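Local coordinates for signal recognition 54 kDa protein (PDB 3DM5) that belongs to the SRP54 family of signal recognition particle proteins, joining a helical bundle and a P-loop GTPase domain to a signal-peptide-binding domain, at residues M1-N12 / K248-S260. Sequence-based numbering, arbitrary orientation.
Sequences MVLDNLGKALAN and KLDGSAKGGGALS. With GDP (guanosine-5'-diphosphate), chain J.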
loop_
_atom_site.group_PDB
_atom_site.type_symbol
_atom_site.label_atom_id
_atom_site.label_comp_id
_atom_site.label_asym_id
_atom_site.label_seq_id
_atom_site.Cartn_x
_atom_site.Cartn_y
_atom_site.Cartn_z
ATOM N N MET A 1 -7.672 2.958 -12.711
ATOM C CA MET A 1 -8.445 2.279 -13.745
ATOM C C MET A 1 -7.593 1.880 -14.935
ATOM O O MET A 1 -6.776 2.665 -15.408
ATOM C CB MET A 1 -9.599 3.163 -14.228
ATOM C CG MET A 1 -10.870 3.043 -13.416
ATOM S SD MET A 1 -10.664 3.234 -11.645
ATOM C CE MET A 1 -12.371 3.148 -11.123
ATOM N N VAL A 2 -7.835 0.659 -15.416
ATOM C CA VAL A 2 -7.210 0.060 -16.610
ATOM C C VAL A 2 -5.710 -0.183 -16.485
ATOM O O VAL A 2 -4.890 0.654 -16.844
ATOM C CB VAL A 2 -7.609 0.756 -17.951
ATOM C CG1 VAL A 2 -7.034 2.158 -18.046
ATOM C CG2 VAL A 2 -7.162 -0.091 -19.125
ATOM N N LEU A 3 -5.383 -1.360 -15.959
ATOM C CA LEU A 3 -4.008 -1.819 -15.787
ATOM C C LEU A 3 -3.238 -0.945 -14.811
ATOM O O LEU A 3 -2.424 -1.448 -14.034
ATOM C CB LEU A 3 -3.303 -1.950 -17.133
ATOM C CG LEU A 3 -3.518 -3.305 -17.808
ATOM C CD1 LEU A 3 -4.968 -3.751 -17.735
ATOM C CD2 LEU A 3 -3.041 -3.259 -19.247
ATOM N N ASP A 4 -3.499 0.361 -14.883
ATOM C CA ASP A 4 -3.329 1.298 -13.760
ATOM C C ASP A 4 -1.963 1.265 -13.077
ATOM O O ASP A 4 -1.042 1.989 -13.462
ATOM C CB ASP A 4 -4.448 1.089 -12.729
ATOM C CG ASP A 4 -4.618 -0.384 -12.323
ATOM O OD1 ASP A 4 -3.841 -0.881 -11.473
ATOM O OD2 ASP A 4 -5.538 -1.045 -12.851
ATOM N N ASN A 5 -1.847 0.440 -12.043
ATOM C CA ASN A 5 -0.570 0.208 -11.390
ATOM C C ASN A 5 0.508 -0.272 -12.369
ATOM O O ASN A 5 1.660 0.146 -12.276
ATOM C CB ASN A 5 -0.746 -0.813 -10.264
ATOM C CG ASN A 5 -1.489 -0.245 -9.069
ATOM O OD1 ASN A 5 -1.514 0.976 -8.843
ATOM N ND2 ASN A 5 -2.098 -1.134 -8.285
ATOM N N LEU A 6 0.129 -1.149 -13.303
ATOM C CA LEU A 6 1.085 -1.693 -14.260
ATOM C C LEU A 6 1.636 -0.566 -15.135
ATOM O O LEU A 6 2.833 -0.492 -15.402
ATOM C CB LEU A 6 0.457 -2.811 -15.103
ATOM C CG LEU A 6 1.342 -3.512 -16.143
ATOM C CD1 LEU A 6 2.553 -4.160 -15.529
ATOM C CD2 LEU A 6 0.550 -4.548 -16.934
ATOM N N GLY A 7 0.752 0.327 -15.551
ATOM C CA GLY A 7 1.155 1.509 -16.281
ATOM C C GLY A 7 2.236 2.300 -15.573
ATOM O O GLY A 7 3.318 2.502 -16.123
ATOM N N LYS A 8 1.949 2.748 -14.355
ATOM C CA LYS A 8 2.917 3.516 -13.581
ATOM C C LYS A 8 4.228 2.780 -13.457
ATOM O O LYS A 8 5.280 3.369 -13.621
ATOM C CB LYS A 8 2.403 3.816 -12.177
ATOM C CG LYS A 8 1.420 4.961 -12.060
ATOM C CD LYS A 8 0.907 5.048 -10.627
ATOM C CE LYS A 8 1.968 4.523 -9.654
ATOM N NZ LYS A 8 1.788 4.992 -8.250
ATOM N N ALA A 9 4.172 1.492 -13.154
ATOM C CA ALA A 9 5.392 0.729 -12.959
ATOM C C ALA A 9 6.213 0.605 -14.250
ATOM O O ALA A 9 7.449 0.720 -14.236
ATOM C CB ALA A 9 5.072 -0.638 -12.381
ATOM N N LEU A 10 5.543 0.366 -15.371
ATOM C CA LEU A 10 6.280 0.266 -16.626
ATOM C C LEU A 10 6.909 1.616 -17.022
ATOM O O LEU A 10 8.104 1.711 -17.306
ATOM C CB LEU A 10 5.395 -0.321 -17.722
ATOM C CG LEU A 10 5.046 -1.791 -17.453
ATOM C CD1 LEU A 10 3.777 -2.191 -18.192
ATOM C CD2 LEU A 10 6.218 -2.754 -17.765
ATOM N N ALA A 11 6.107 2.666 -17.002
ATOM C CA ALA A 11 6.599 4.007 -17.291
ATOM C C ALA A 11 7.822 4.399 -16.449
ATOM O O ALA A 11 8.702 5.118 -16.921
ATOM C CB ALA A 11 5.480 5.009 -17.098
ATOM N N ASN A 12 7.875 3.933 -15.204
ATOM C CA ASN A 12 8.958 4.321 -14.308
ATOM C C ASN A 12 10.291 3.699 -14.680
ATOM O O ASN A 12 11.350 4.287 -14.462
ATOM C CB ASN A 12 8.609 4.011 -12.854
ATOM C CG ASN A 12 7.604 4.990 -12.285
ATOM O OD1 ASN A 12 7.365 6.062 -12.853
ATOM N ND2 ASN A 12 6.998 4.625 -11.166
ATOM N N LYS A 248 -13.679 -5.524 -17.890
ATOM C CA LYS A 248 -13.302 -5.266 -16.513
ATOM C C LYS A 248 -11.798 -5.038 -16.384
ATOM O O LYS A 248 -11.174 -5.532 -15.439
ATOM C CB LYS A 248 -13.739 -6.432 -15.625
ATOM C CG LYS A 248 -15.211 -6.723 -15.717
ATOM C CD LYS A 248 -15.611 -7.913 -14.860
ATOM C CE LYS A 248 -17.135 -8.124 -14.877
ATOM N NZ LYS A 248 -17.554 -9.361 -14.120
ATOM N N LEU A 249 -11.210 -4.320 -17.340
ATOM C CA LEU A 249 -9.802 -3.994 -17.233
ATOM C C LEU A 249 -9.593 -2.848 -16.221
ATOM O O LEU A 249 -8.507 -2.672 -15.650
ATOM C CB LEU A 249 -9.196 -3.660 -18.606
ATOM C CG LEU A 249 -8.938 -4.818 -19.588
ATOM C CD1 LEU A 249 -7.938 -4.380 -20.605
ATOM C CD2 LEU A 249 -8.425 -6.045 -18.898
ATOM N N ASP A 250 -10.661 -2.094 -15.987
ATOM C CA ASP A 250 -10.614 -0.940 -15.106
ATOM C C ASP A 250 -10.337 -1.307 -13.654
ATOM O O ASP A 250 -11.123 -2.013 -13.021
ATOM C CB ASP A 250 -11.908 -0.128 -15.200
ATOM C CG ASP A 250 -13.155 -0.985 -15.071
ATOM O OD1 ASP A 250 -13.242 -2.022 -15.765
ATOM O OD2 ASP A 250 -14.054 -0.595 -14.292
ATOM N N GLY A 251 -9.220 -0.813 -13.130
ATOM C CA GLY A 251 -8.871 -1.049 -11.748
ATOM C C GLY A 251 -8.296 -2.423 -11.475
ATOM O O GLY A 251 -7.624 -2.620 -10.470
ATOM N N SER A 252 -8.541 -3.382 -12.360
ATOM C CA SER A 252 -8.160 -4.762 -12.063
ATOM C C SER A 252 -6.657 -4.919 -12.023
ATOM O O SER A 252 -5.926 -4.427 -12.899
ATOM C CB SER A 252 -8.769 -5.758 -13.056
ATOM O OG SER A 252 -7.877 -6.036 -14.128
ATOM N N ALA A 253 -6.199 -5.624 -11.002
ATOM C CA ALA A 253 -4.774 -5.870 -10.853
ATOM C C ALA A 253 -4.259 -6.859 -11.900
ATOM O O ALA A 253 -3.056 -6.947 -12.138
ATOM C CB ALA A 253 -4.472 -6.374 -9.451
ATOM N N LYS A 254 -5.181 -7.580 -12.536
ATOM C CA LYS A 254 -4.816 -8.755 -13.317
ATOM C C LYS A 254 -5.101 -8.671 -14.826
ATOM O O LYS A 254 -4.723 -9.572 -15.564
ATOM C CB LYS A 254 -5.489 -9.988 -12.719
ATOM C CG LYS A 254 -5.429 -10.031 -11.208
ATOM C CD LYS A 254 -6.206 -11.212 -10.638
ATOM C CE LYS A 254 -5.515 -12.527 -10.922
ATOM N NZ LYS A 254 -6.246 -13.650 -10.266
ATOM N N GLY A 255 -5.752 -7.602 -15.275
ATOM C CA GLY A 255 -6.041 -7.411 -16.684
ATOM C C GLY A 255 -4.831 -7.538 -17.597
ATOM O O GLY A 255 -4.929 -8.030 -18.732
ATOM N N GLY A 256 -3.675 -7.100 -17.115
ATOM C CA GLY A 256 -2.466 -7.245 -17.895
ATOM C C GLY A 256 -2.226 -8.699 -18.240
ATOM O O GLY A 256 -1.927 -9.042 -19.386
ATOM N N GLY A 257 -2.367 -9.557 -17.233
ATOM C CA GLY A 257 -2.234 -10.986 -17.416
ATOM C C GLY A 257 -3.234 -11.566 -18.406
ATOM O O GLY A 257 -2.910 -12.520 -19.105
ATOM N N ALA A 258 -4.444 -11.004 -18.457
ATOM C CA ALA A 258 -5.471 -11.444 -19.406
ATOM C C ALA A 258 -5.135 -11.052 -20.851
ATOM O O ALA A 258 -5.201 -11.887 -21.747
ATOM C CB ALA A 258 -6.860 -10.891 -19.006
ATOM N N LEU A 259 -4.781 -9.781 -21.071
ATOM C CA LEU A 259 -4.445 -9.306 -22.412
ATOM C C LEU A 259 -3.262 -10.070 -22.962
ATOM O O LEU A 259 -3.316 -10.563 -24.080
ATOM C CB LEU A 259 -4.143 -7.809 -22.442
ATOM C CG LEU A 259 -5.242 -6.837 -21.999
ATOM C CD1 LEU A 259 -4.689 -5.429 -22.021
ATOM C CD2 LEU A 259 -6.489 -6.956 -22.870
ATOM N N SER A 260 -2.195 -10.167 -22.171
ATOM C CA SER A 260 -0.995 -10.854 -22.617
ATOM C C SER A 260 -1.307 -12.329 -22.889
ATOM O O SER A 260 -0.773 -12.949 -23.817
ATOM C CB SER A 260 0.113 -10.702 -21.577
ATOM O OG SER A 260 -0.307 -11.216 -20.328
HETATM P PB GDP J . -23.246 -11.385 -17.649
HETATM O O1B GDP J . -21.759 -11.484 -17.656
HETATM O O2B GDP J . -23.799 -12.576 -16.905
HETATM O O3B GDP J . -23.757 -11.338 -19.067
HETATM O O3A GDP J . -23.760 -10.140 -16.761
HETATM P PA GDP J . -23.336 -8.596 -16.891
HETATM O O1A GDP J . -24.265 -7.720 -16.105
HETATM O O2A GDP J . -23.273 -8.134 -18.319
HETATM O "O5'" GDP J . -21.905 -8.585 -16.159
HETATM C "C5'" GDP J . -21.899 -8.892 -14.770
HETATM C "C4'" GDP J . -21.273 -7.754 -13.958
HETATM O "O4'" GDP J . -20.016 -7.280 -14.495
HETATM C "C3'" GDP J . -22.204 -6.556 -13.885
HETATM O "O3'" GDP J . -22.175 -6.139 -12.517
HETATM C "C2'" GDP J . -21.564 -5.533 -14.806
HETATM O "O2'" GDP J . -21.748 -4.209 -14.360
HETATM C "C1'" GDP J . -20.096 -5.854 -14.670
HETATM N N9 GDP J . -19.279 -5.450 -15.825
HETATM C C8 GDP J . -19.388 -5.823 -17.111
HETATM N N7 GDP J . -18.401 -5.255 -17.857
HETATM C C5 GDP J . -17.639 -4.520 -17.025
HETATM C C6 GDP J . -16.435 -3.653 -17.117
HETATM O O6 GDP J . -15.829 -3.462 -18.199
HETATM N N1 GDP J . -16.003 -3.071 -15.991
HETATM C C2 GDP J . -16.600 -3.254 -14.801
HETATM N N2 GDP J . -16.094 -2.634 -13.714
HETATM N N3 GDP J . -17.688 -4.030 -14.637
HETATM C C4 GDP J . -18.232 -4.662 -15.691
#
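Met1 CA lies 3.9 Å from Gly251 CA and Val2 CA 3.9 Å from Asp250 CA, so the first residues of the chain run beside the loop that follows strand 242-247. A weak hydrogen bond from Leu3 N to Leu249 O (3.4 Å) ties the backbones together, and Val2 CA sends a C-H toward the same carbonyl, 3.2 Å from Leu249 O. Leu3, just before helix 5-19 of the N-terminal bundle, comes up to the start of helix 255-263 of the GTPase domain.

Leu3 contributes the largest share of the side-chain packing. Its CB starts off away from the loop, but the branched end turns back: CD1 rests on the backbone at Gly255 and Gly256, 3.6 Å from Gly256 N, while CD2 reaches CD1 of Leu259 at 3.9 Å. Phe289 and Leu293 of helix 286-293 also touch Leu3. Leu6, with CG anti to the backbone N (chi1 -179°), places CD2 over Gly256 CA. Both glycines present bare backbone to these leucines, and Ser252 OG caps the start of their helix by accepting from Gly255 N at 2.9 Å. Val2 CG2 lies on Leu249 CB, and Met1 CG on Asp250 CB at 3.8 Å.

The carboxylate of Asp250 is turned to GDP, OD1 accepting from N1 and OD2 from N2 of GDP, a two-pronged grip on the guanine edge. Lys248 N donates to O6 of GDP, and the extended lysine side chain runs along the base to the ribose. The loop is the G4 (TKxD) motif of P-loop GTPases. The carboxylate oxygens of Asp250 bind the base while its CB meets Met1 CG, so the chain start packs on the residue that holds guanine, and the helical bundle and the nucleotide site meet at this loop.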